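PDB 6EI3: proton-dependent oligopeptide transporter family protein from Xanthomonas campestris, which probably couples the movement of protons to the uptake of small peptides across the membrane and was captured here in an auto-inhibited state. Local coordinates for residues I24-L29 with H49-F54; C13-F18 with W146-G151; L449-A454 with A473-F478. All coordinates share one frame; numbering follows the deposited sequence. Where two conformers were deposited one is given.

Contact 1 of 3, residues I24-L29 with H49-F54; sequences ILVQFL and HILHSF. With 78M ((2S)-2,3-dihydroxypropyl(7Z)-pentadec-7-enoate), chain G.
Leu51 of helix 40-60 lies between Leu25 and Val26 of helix 25-30, and its two ends touch different partners. Its CB meets Val26 CG2 at 3.7 Å, the two side chains crossing at about a right angle, while its CD2 reaches Leu25 CD2 at 4.1 Å in an oblique crossing. Leu51 has CG anti to the backbone N (chi1 -176°), which sets CG, like CB, beside Val26 CG2. One turn away Leu29 runs aslant over Ile50, with its CD1 3.7 Å from Ile50 CG2. The helical segments run roughly antiparallel at 150°, their axes 10.2 Å apart at the closest, and Val26 and Leu51 have the nearest CA atoms.

Ile50 also faces the bound monoacylglycerol: Ile50 CG1 lies 3.2 Å from the ester carbonyl oxygen O1, a close approach of carbon to oxygen and no polar bond, and farther along Ser53 CB lies beside the acyl chain. Within helix 40-60, Ser53 OG donates to His49 O at 2.7 Å, and Ser53 N reaches the same oxygen from the opposite face of its plane. The other methyl of Leu51, CD1, sits over the centre of one face of the His52 ring, whose two nitrogens are hydrogen-bonded to Asn445 and Ser311.

The contact joins the first helices of the N-terminal half of the major facilitator fold through branched aliphatic side chains alone. Ser53 bonds within its helix and His52 outside it, while Ile50 presents one surface to protein and another to lipid.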
loop_
_atom_site.group_PDB
_atom_site.type_symbol
_atom_site.label_atom_id
_atom_site.label_comp_id
_atom_site.label_asym_id
_atom_site.label_seq_id
_atom_site.Cartn_x
_atom_site.Cartn_y
_atom_site.Cartn_z
ATOM N N ILE A 24 -4.947 9.506 -12.338
ATOM C CA ILE A 24 -5.139 10.838 -12.944
ATOM C C ILE A 24 -5.281 11.912 -11.871
ATOM O O ILE A 24 -5.357 13.091 -12.204
ATOM C CB ILE A 24 -6.311 10.944 -13.963
ATOM C CG1 ILE A 24 -7.658 10.514 -13.349
ATOM C CG2 ILE A 24 -6.002 10.202 -15.225
ATOM C CD1 ILE A 24 -8.867 11.325 -13.800
ATOM N N LEU A 25 -5.364 11.520 -10.596
ATOM C CA LEU A 25 -5.637 12.469 -9.515
ATOM C C LEU A 25 -4.669 13.673 -9.455
ATOM O O LEU A 25 -5.132 14.812 -9.406
ATOM C CB LEU A 25 -5.727 11.755 -8.138
ATOM C CG LEU A 25 -6.150 12.643 -6.921
ATOM C CD1 LEU A 25 -7.507 13.348 -7.187
ATOM C CD2 LEU A 25 -6.287 11.792 -5.643
ATOM N N VAL A 26 -3.350 13.429 -9.441
ATOM C CA VAL A 26 -2.348 14.497 -9.375
ATOM C C VAL A 26 -2.366 15.385 -10.648
ATOM O O VAL A 26 -2.353 16.612 -10.527
ATOM C CB VAL A 26 -0.952 13.928 -9.028
ATOM C CG1 VAL A 26 0.137 14.985 -9.181
ATOM C CG2 VAL A 26 -0.947 13.425 -7.593
ATOM N N GLN A 27 -2.425 14.773 -11.857
ATOM C CA GLN A 27 -2.467 15.544 -13.097
ATOM C C GLN A 27 -3.735 16.398 -13.145
ATOM O O GLN A 27 -3.680 17.544 -13.582
ATOM C CB GLN A 27 -2.358 14.633 -14.328
ATOM C CG GLN A 27 -2.236 15.438 -15.645
ATOM C CD GLN A 27 -1.260 14.865 -16.642
ATOM O OE1 GLN A 27 -0.914 13.681 -16.616
ATOM N NE2 GLN A 27 -0.801 15.703 -17.563
ATOM N N PHE A 28 -4.873 15.867 -12.661
ATOM C CA PHE A 28 -6.082 16.681 -12.593
ATOM C C PHE A 28 -5.857 17.811 -11.560
ATOM O O PHE A 28 -6.165 18.967 -11.843
ATOM C CB PHE A 28 -7.324 15.838 -12.163
ATOM C CG PHE A 28 -8.436 16.713 -11.613
ATOM C CD1 PHE A 28 -9.142 17.576 -12.448
ATOM C CD2 PHE A 28 -8.733 16.718 -10.253
ATOM C CE1 PHE A 28 -10.123 18.431 -11.930
ATOM C CE2 PHE A 28 -9.717 17.566 -9.738
ATOM C CZ PHE A 28 -10.418 18.402 -10.579
ATOM N N LEU A 29 -5.367 17.466 -10.343
ATOM C CA LEU A 29 -5.232 18.473 -9.273
ATOM C C LEU A 29 -4.328 19.660 -9.594
ATOM O O LEU A 29 -4.677 20.789 -9.269
ATOM C CB LEU A 29 -4.781 17.831 -7.944
ATOM C CG LEU A 29 -5.852 17.010 -7.176
ATOM C CD1 LEU A 29 -5.208 16.227 -6.053
ATOM C CD2 LEU A 29 -6.985 17.908 -6.637
ATOM N N HIS A 49 0.362 15.805 -1.159
ATOM C CA HIS A 49 -0.258 15.685 0.157
ATOM C C HIS A 49 -1.603 15.019 0.052
ATOM O O HIS A 49 -1.851 14.085 0.792
ATOM C CB HIS A 49 -0.370 17.046 0.863
ATOM C CG HIS A 49 -0.447 16.897 2.346
ATOM N ND1 HIS A 49 0.703 16.765 3.123
ATOM C CD2 HIS A 49 -1.533 16.747 3.138
ATOM C CE1 HIS A 49 0.275 16.588 4.361
ATOM N NE2 HIS A 49 -1.062 16.553 4.417
ATOM N N ILE A 50 -2.441 15.451 -0.913
ATOM C CA ILE A 50 -3.758 14.877 -1.159
ATOM C C ILE A 50 -3.682 13.396 -1.611
ATOM O O ILE A 50 -4.419 12.554 -1.087
ATOM C CB ILE A 50 -4.547 15.770 -2.165
ATOM C CG1 ILE A 50 -4.803 17.171 -1.570
ATOM C CG2 ILE A 50 -5.875 15.099 -2.584
ATOM C CD1 ILE A 50 -5.054 18.295 -2.600
ATOM N N LEU A 51 -2.848 13.097 -2.618
ATOM C CA LEU A 51 -2.701 11.741 -3.167
ATOM C C LEU A 51 -2.233 10.758 -2.082
ATOM O O LEU A 51 -2.810 9.679 -1.918
ATOM C CB LEU A 51 -1.695 11.798 -4.350
ATOM C CG LEU A 51 -1.395 10.533 -5.211
ATOM C CD1 LEU A 51 -0.400 9.579 -4.522
ATOM C CD2 LEU A 51 -2.655 9.813 -5.687
ATOM N N HIS A 52 -1.168 11.129 -1.365
ATOM C CA HIS A 52 -0.588 10.266 -0.353
ATOM C C HIS A 52 -1.490 10.169 0.889
ATOM O O HIS A 52 -1.513 9.105 1.505
ATOM C CB HIS A 52 0.865 10.691 -0.061
ATOM C CG HIS A 52 1.738 10.433 -1.249
ATOM N ND1 HIS A 52 2.135 9.143 -1.588
ATOM C CD2 HIS A 52 2.222 11.291 -2.177
ATOM C CE1 HIS A 52 2.793 9.253 -2.730
ATOM N NE2 HIS A 52 2.903 10.526 -3.104
ATOM N N SER A 53 -2.303 11.214 1.197
ATOM C CA SER A 53 -3.298 11.131 2.292
ATOM C C SER A 53 -4.400 10.131 1.887
ATOM O O SER A 53 -4.849 9.333 2.711
ATOM C CB SER A 53 -3.928 12.498 2.572
ATOM O OG SER A 53 -2.957 13.325 3.179
ATOM N N PHE A 54 -4.830 10.194 0.622
ATOM C CA PHE A 54 -5.802 9.268 0.021
ATOM C C PHE A 54 -5.285 7.797 0.117
ATOM O O PHE A 54 -6.026 6.918 0.552
ATOM C CB PHE A 54 -6.056 9.658 -1.455
ATOM C CG PHE A 54 -6.886 8.666 -2.225
ATOM C CD1 PHE A 54 -8.269 8.610 -2.056
ATOM C CD2 PHE A 54 -6.292 7.790 -3.125
ATOM C CE1 PHE A 54 -9.039 7.690 -2.774
ATOM C CE2 PHE A 54 -7.058 6.852 -3.824
ATOM C CZ PHE A 54 -8.422 6.806 -3.643
HETATM O O21 78M G . -2.497 21.123 3.176
HETATM C C20 78M G . -3.911 21.133 3.329
HETATM C C18 78M G . -4.543 20.030 2.512
HETATM O O19 78M G . -4.515 20.364 1.122
HETATM C C17 78M G . -5.964 19.721 2.932
HETATM O O2 78M G . -6.064 18.281 3.083
HETATM C C1 78M G . -6.486 17.554 2.039
HETATM O O1 78M G . -6.664 17.998 0.938
HETATM C C2 78M G . -6.673 16.116 2.417
HETATM C C3 78M G . -7.799 15.412 1.676
HETATM C C4 78M G . -7.490 13.945 1.465
HETATM C C5 78M G . -8.691 13.073 1.172
HETATM C C6 78M G . -8.445 11.591 1.446
HETATM C C7 78M G . -8.628 11.223 2.883
HETATM C C8 78M G . -8.513 10.016 3.405
HETATM C C9 78M G . -8.722 9.653 4.841
HETATM C C10 78M G . -7.426 9.507 5.625
HETATM C C11 78M G . -7.576 8.724 6.921
HETATM C C12 78M G . -6.271 8.576 7.669
HETATM C C13 78M G . -6.268 7.558 8.791
HETATM C C15 78M G . -4.867 6.470 10.590
HETATM C C14 78M G . -4.881 7.320 9.347
#

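Contact 2 of 3, residues C13-F18 with W146-G151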
loop_
_atom_site.group_PDB
_atom_site.type_symbol
_atom_site.label_atom_id
_atom_site.label_comp_id
_atom_site.label_asym_id
_atom_site.label_seq_id
_atom_site.Cartn_x
_atom_site.Cartn_y
_atom_site.Cartn_z
ATOM N N CYS A 13 -14.137 -4.659 -12.574
ATOM C CA CYS A 13 -14.643 -3.281 -12.647
ATOM C C CYS A 13 -14.106 -2.399 -11.544
ATOM O O CYS A 13 -13.696 -1.275 -11.843
ATOM C CB CYS A 13 -16.162 -3.250 -12.705
ATOM S SG CYS A 13 -16.856 -4.122 -14.123
ATOM N N GLU A 14 -14.061 -2.908 -10.282
ATOM C CA GLU A 14 -13.550 -2.125 -9.152
ATOM C C GLU A 14 -12.059 -1.786 -9.313
ATOM O O GLU A 14 -11.665 -0.673 -9.011
ATOM C CB GLU A 14 -13.835 -2.826 -7.795
ATOM C CG GLU A 14 -13.369 -2.042 -6.563
ATOM C CD GLU A 14 -11.893 -2.125 -6.209
ATOM O OE1 GLU A 14 -11.265 -3.142 -6.559
ATOM O OE2 GLU A 14 -11.352 -1.166 -5.613
ATOM N N ARG A 15 -11.234 -2.738 -9.763
ATOM C CA ARG A 15 -9.801 -2.495 -9.928
ATOM C C ARG A 15 -9.528 -1.500 -11.053
ATOM O O ARG A 15 -8.677 -0.627 -10.896
ATOM C CB ARG A 15 -8.996 -3.812 -10.129
ATOM C CG ARG A 15 -8.904 -4.719 -8.865
ATOM C CD ARG A 15 -7.929 -4.233 -7.784
ATOM N NE ARG A 15 -8.537 -3.168 -6.978
ATOM C CZ ARG A 15 -7.879 -2.269 -6.257
ATOM N NH1 ARG A 15 -6.551 -2.302 -6.191
ATOM N NH2 ARG A 15 -8.543 -1.328 -5.593
ATOM N N PHE A 16 -10.237 -1.630 -12.179
ATOM C CA PHE A 16 -10.052 -0.705 -13.298
ATOM C C PHE A 16 -10.432 0.708 -12.822
ATOM O O PHE A 16 -9.708 1.670 -13.088
ATOM C CB PHE A 16 -10.890 -1.127 -14.525
ATOM C CG PHE A 16 -10.624 -0.298 -15.773
ATOM C CD1 PHE A 16 -11.151 0.981 -15.907
ATOM C CD2 PHE A 16 -9.853 -0.803 -16.813
ATOM C CE1 PHE A 16 -10.916 1.744 -17.065
ATOM C CE2 PHE A 16 -9.622 -0.041 -17.969
ATOM C CZ PHE A 16 -10.149 1.227 -18.081
ATOM N N SER A 17 -11.558 0.810 -12.103
ATOM C CA SER A 17 -12.077 2.053 -11.551
ATOM C C SER A 17 -11.076 2.712 -10.582
ATOM O O SER A 17 -10.816 3.913 -10.681
ATOM C CB SER A 17 -13.403 1.785 -10.850
ATOM O OG SER A 17 -13.903 2.943 -10.209
ATOM N N PHE A 18 -10.518 1.930 -9.661
ATOM C CA PHE A 18 -9.572 2.448 -8.671
ATOM C C PHE A 18 -8.355 3.041 -9.342
ATOM O O PHE A 18 -8.020 4.186 -9.068
ATOM C CB PHE A 18 -9.144 1.362 -7.664
ATOM C CG PHE A 18 -8.135 1.885 -6.661
ATOM C CD1 PHE A 18 -8.553 2.562 -5.519
ATOM C CD2 PHE A 18 -6.767 1.743 -6.886
ATOM C CE1 PHE A 18 -7.615 3.101 -4.624
ATOM C CE2 PHE A 18 -5.831 2.261 -5.979
ATOM C CZ PHE A 18 -6.260 2.942 -4.857
ATOM N N TRP A 146 -4.016 -11.361 -13.413
ATOM C CA TRP A 146 -4.149 -10.852 -14.780
ATOM C C TRP A 146 -5.144 -9.691 -14.861
ATOM O O TRP A 146 -4.898 -8.728 -15.587
ATOM C CB TRP A 146 -4.494 -11.970 -15.778
ATOM C CG TRP A 146 -3.418 -13.018 -15.891
ATOM C CD1 TRP A 146 -3.463 -14.298 -15.409
ATOM C CD2 TRP A 146 -2.132 -12.868 -16.514
ATOM N NE1 TRP A 146 -2.270 -14.942 -15.662
ATOM C CE2 TRP A 146 -1.438 -14.091 -16.347
ATOM C CE3 TRP A 146 -1.493 -11.812 -17.195
ATOM C CZ2 TRP A 146 -0.154 -14.300 -16.860
ATOM C CZ3 TRP A 146 -0.213 -12.015 -17.689
ATOM C CH2 TRP A 146 0.440 -13.249 -17.528
ATOM N N ILE A 147 -6.236 -9.774 -14.083
ATOM C CA ILE A 147 -7.288 -8.752 -14.017
ATOM C C ILE A 147 -6.751 -7.431 -13.436
ATOM O O ILE A 147 -7.037 -6.361 -13.966
ATOM C CB ILE A 147 -8.527 -9.286 -13.253
ATOM C CG1 ILE A 147 -9.320 -10.296 -14.117
ATOM C CG2 ILE A 147 -9.414 -8.139 -12.786
ATOM C CD1 ILE A 147 -10.165 -11.336 -13.300
ATOM N N ILE A 148 -5.994 -7.512 -12.349
ATOM C CA ILE A 148 -5.402 -6.337 -11.719
ATOM C C ILE A 148 -4.437 -5.652 -12.689
ATOM O O ILE A 148 -4.561 -4.449 -12.911
ATOM C CB ILE A 148 -4.745 -6.683 -10.360
ATOM C CG1 ILE A 148 -5.818 -7.143 -9.335
ATOM C CG2 ILE A 148 -3.944 -5.473 -9.810
ATOM C CD1 ILE A 148 -5.283 -7.891 -8.102
ATOM N N ASN A 149 -3.529 -6.418 -13.311
ATOM C CA ASN A 149 -2.520 -5.844 -14.195
ATOM C C ASN A 149 -3.075 -5.322 -15.503
ATOM O O ASN A 149 -2.718 -4.205 -15.875
ATOM C CB ASN A 149 -1.360 -6.797 -14.409
ATOM C CG ASN A 149 -0.518 -6.889 -13.150
ATOM O OD1 ASN A 149 0.193 -5.958 -12.770
ATOM N ND2 ASN A 149 -0.673 -7.960 -12.411
ATOM N N PHE A 150 -3.956 -6.074 -16.183
ATOM C CA PHE A 150 -4.557 -5.572 -17.416
ATOM C C PHE A 150 -5.500 -4.391 -17.150
ATOM O O PHE A 150 -5.468 -3.429 -17.906
ATOM C CB PHE A 150 -5.217 -6.677 -18.252
ATOM C CG PHE A 150 -4.211 -7.428 -19.091
ATOM C CD1 PHE A 150 -3.599 -6.822 -20.183
ATOM C CD2 PHE A 150 -3.854 -8.730 -18.775
ATOM C CE1 PHE A 150 -2.660 -7.510 -20.949
ATOM C CE2 PHE A 150 -2.928 -9.424 -19.555
ATOM C CZ PHE A 150 -2.326 -8.805 -20.625
ATOM N N GLY A 151 -6.236 -4.434 -16.041
ATOM C CA GLY A 151 -7.125 -3.349 -15.628
ATOM C C GLY A 151 -6.368 -2.066 -15.305
ATOM O O GLY A 151 -6.777 -0.984 -15.723
#
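Helix 4-22 and helix 137-165 come very close at Phe16 and Gly151, whose CA atoms are 4.6 Å apart, and more loosely at Arg15 and Ile148, 6.1 Å apart. At the close point Gly151 turns its bare CA toward helix 4-22. Phe16 leans on the bare backbone of the glycine: its CD2 is 3.3 Å from Gly151 O, which approaches the ring obliquely. With CG anti to its own N (chi1 -173°), the ring swings along helix 137-165, where Phe154, Ala155 and Leu158 also touch it.

Arg15 meets Ile148 with its aliphatic part. The two side chains lie side by side and point the same way, with Arg15 CD 3.9 Å from Ile148 CG1. Bends at chi2 and chi3 then turn the guanidinium back to its own helix, where it grips Glu14 side-on. Arg15 NE donates to Glu14 OE1 at 2.8 Å, and Arg15 NH2 donates to Glu14 OE2 at 2.8 Å in a nearly straight bond (176°) that uses the syn lone pair. Both oxygens lie close to the guanidinium plane. Tyr86 OH gives Glu14 OE2 a second partner.

Glu11, Glu14 and Arg15 form the ExxER signature of helix 4-22, associated in POT relatives with proton coupling and probably so used here. Within the two segments, charge is thus paired inside helix 4-22, while methylenes, a ring and bare backbone make the meeting with helix 137-165. At the glycine these two transmembrane helices come almost backbone to backbone.

Contact 3 of 3, residues L449-A454 with A473-F478; sequences LLSNVA and AFLMFF
The Phe478 ring is the flat group that reaches across from helix 471-495, and Ser451 of helix 430-456 meets it obliquely. The touching atoms are Ser451 CB and Phe478 CE2, 4.4 Å apart, a loose approach by carbon and not by the hydroxyl. Phe478 has CG anti to its backbone N (chi1 169°), which extends the ring toward the neighbouring helix. The ring itself is exposed, and a bound monoacylglycerol lies about 8 Å from its side chain.

One turn earlier in helix 471-495, Leu475 makes the other half of the contact. Its CD2 is 4.2 Å from Ser451 OG, and the backbones are nearest at this pair, with Ser451 CA and Leu475 CA 8.0 Å apart. Ser451 thus sits opposite both residues, its oxygen beside the leucine methyl and its CB beside the phenylalanine ring. The hydroxyl lies between the backbone N and the carbonyl carbon (chi1 76°), a placement that lets it bond to Val448 O of its own helix while still facing Leu475.

The neighbours differ on the far sides of the two segments. Leu449 packs on helix 40-60 and helix 248-270, whereas Met476 and Phe477 turn to helix 363-389, and Phe477 also touches bound lipid. Helix 458-467 is packed against Phe474.

With just 113 Å² buried between the segments, this is a sparse meeting of two long helices near the end of the C-terminal half of the major facilitator fold, with helix 458-467 between them in the chain. The serine spends its polarity on its own helix, so that between these two segments it meets Leu475 CD2 and Phe478 CE2 by van der Waals contact alone.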
loop_
_atom_site.group_PDB
_atom_site.type_symbol
_atom_site.label_atom_id
_atom_site.label_comp_id
_atom_site.label_asym_id
_atom_site.label_seq_id
_atom_site.Cartn_x
_atom_site.Cartn_y
_atom_site.Cartn_z
ATOM N N LEU A 449 4.453 12.166 3.193
ATOM C CA LEU A 449 3.794 13.323 3.809
ATOM C C LEU A 449 4.751 14.083 4.717
ATOM O O LEU A 449 4.800 15.316 4.649
ATOM C CB LEU A 449 2.565 12.900 4.613
ATOM C CG LEU A 449 1.358 12.314 3.859
ATOM C CD1 LEU A 449 0.150 12.235 4.804
ATOM C CD2 LEU A 449 0.985 13.178 2.631
ATOM N N LEU A 450 5.561 13.350 5.513
ATOM C CA LEU A 450 6.547 13.953 6.422
ATOM C C LEU A 450 7.641 14.697 5.679
ATOM O O LEU A 450 8.057 15.763 6.127
ATOM C CB LEU A 450 7.142 12.922 7.390
ATOM C CG LEU A 450 6.282 12.590 8.620
ATOM C CD1 LEU A 450 6.967 11.539 9.504
ATOM C CD2 LEU A 450 5.956 13.846 9.451
ATOM N N SER A 451 8.084 14.153 4.521
ATOM C CA SER A 451 9.098 14.804 3.679
ATOM C C SER A 451 8.597 16.141 3.094
ATOM O O SER A 451 9.407 17.056 2.964
ATOM C CB SER A 451 9.592 13.881 2.573
ATOM O OG SER A 451 8.635 13.777 1.529
ATOM N N ASN A 452 7.282 16.235 2.767
ATOM C CA ASN A 452 6.603 17.428 2.239
ATOM C C ASN A 452 6.641 18.570 3.235
ATOM O O ASN A 452 6.746 19.727 2.835
ATOM C CB ASN A 452 5.123 17.123 1.936
ATOM C CG ASN A 452 4.790 16.778 0.506
ATOM O OD1 ASN A 452 5.600 16.950 -0.416
ATOM N ND2 ASN A 452 3.563 16.288 0.304
ATOM N N VAL A 453 6.487 18.243 4.527
ATOM C CA VAL A 453 6.458 19.198 5.637
ATOM C C VAL A 453 7.889 19.693 5.876
ATOM O O VAL A 453 8.103 20.903 5.962
ATOM C CB VAL A 453 5.826 18.574 6.916
ATOM C CG1 VAL A 453 6.040 19.469 8.137
ATOM C CG2 VAL A 453 4.339 18.293 6.710
ATOM N N ALA A 454 8.858 18.754 5.935
ATOM C CA ALA A 454 10.275 19.034 6.154
ATOM C C ALA A 454 10.850 20.036 5.147
ATOM O O ALA A 454 11.521 20.965 5.573
ATOM C CB ALA A 454 11.084 17.747 6.153
ATOM N N ALA A 473 14.525 17.767 -7.453
ATOM C CA ALA A 473 15.791 17.027 -7.574
ATOM C C ALA A 473 16.367 16.657 -6.210
ATOM O O ALA A 473 16.817 15.525 -6.035
ATOM C CB ALA A 473 16.809 17.816 -8.400
ATOM N N PHE A 474 16.308 17.588 -5.231
ATOM C CA PHE A 474 16.766 17.325 -3.866
ATOM C C PHE A 474 15.956 16.156 -3.253
ATOM O O PHE A 474 16.544 15.238 -2.698
ATOM C CB PHE A 474 16.622 18.584 -2.996
ATOM C CG PHE A 474 17.065 18.395 -1.563
ATOM C CD1 PHE A 474 18.393 18.587 -1.198
ATOM C CD2 PHE A 474 16.156 18.007 -0.579
ATOM C CE1 PHE A 474 18.803 18.398 0.124
ATOM C CE2 PHE A 474 16.569 17.817 0.741
ATOM C CZ PHE A 474 17.890 18.006 1.082
ATOM N N LEU A 475 14.615 16.226 -3.333
ATOM C CA LEU A 475 13.689 15.218 -2.817
ATOM C C LEU A 475 13.905 13.858 -3.464
ATOM O O LEU A 475 13.849 12.853 -2.770
ATOM C CB LEU A 475 12.223 15.664 -2.982
ATOM C CG LEU A 475 11.681 16.643 -1.937
ATOM C CD1 LEU A 475 10.343 17.242 -2.409
ATOM C CD2 LEU A 475 11.495 15.965 -0.573
ATOM N N MET A 476 14.195 13.830 -4.779
ATOM C CA MET A 476 14.449 12.584 -5.501
ATOM C C MET A 476 15.696 11.885 -4.972
ATOM O O MET A 476 15.634 10.700 -4.635
ATOM C CB MET A 476 14.501 12.809 -7.012
ATOM C CG MET A 476 13.155 13.151 -7.592
ATOM S SD MET A 476 13.336 14.026 -9.145
ATOM C CE MET A 476 11.588 14.376 -9.496
ATOM N N PHE A 477 16.783 12.644 -4.788
ATOM C CA PHE A 477 18.042 12.122 -4.224
ATOM C C PHE A 477 17.892 11.732 -2.764
ATOM O O PHE A 477 18.455 10.726 -2.351
ATOM C CB PHE A 477 19.200 13.102 -4.445
ATOM C CG PHE A 477 19.615 13.159 -5.900
ATOM C CD1 PHE A 477 19.859 11.991 -6.621
ATOM C CD2 PHE A 477 19.794 14.378 -6.540
ATOM C CE1 PHE A 477 20.255 12.041 -7.954
ATOM C CE2 PHE A 477 20.170 14.427 -7.884
ATOM C CZ PHE A 477 20.392 13.258 -8.585
ATOM N N PHE A 478 17.068 12.473 -2.013
ATOM C CA PHE A 478 16.745 12.147 -0.622
ATOM C C PHE A 478 16.058 10.764 -0.549
ATOM O O PHE A 478 16.451 9.938 0.273
ATOM C CB PHE A 478 15.842 13.223 0.013
ATOM C CG PHE A 478 15.276 12.777 1.344
ATOM C CD1 PHE A 478 16.054 12.813 2.497
ATOM C CD2 PHE A 478 13.975 12.286 1.437
ATOM C CE1 PHE A 478 15.540 12.364 3.721
ATOM C CE2 PHE A 478 13.457 11.854 2.663
ATOM C CZ PHE A 478 14.248 11.871 3.791
#

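Overall arrangement
All three contacts are largely buried; in contact 3 Phe478 alone of the touching residues is exposed. Contacts 1 and 2 both lie in the N-terminal part of the chain, contact 1 nested in the loop that contact 2 closes. They meet where Phe54 CE2 packs 3.9 Å from Phe18 CE1, and helix 4-22 is followed directly by helix 25-30. Contact 3 belongs to the C-terminal part, yet Leu449 packs against His49, His52 and Ser53, bringing helix 430-456 onto helix 40-60. Aliphatic side chains make contact 1, close backbone approach beside an internal ion pair marks contact 2, and contact 3 buries the least area, resting on one serine against a leucine and a phenylalanine.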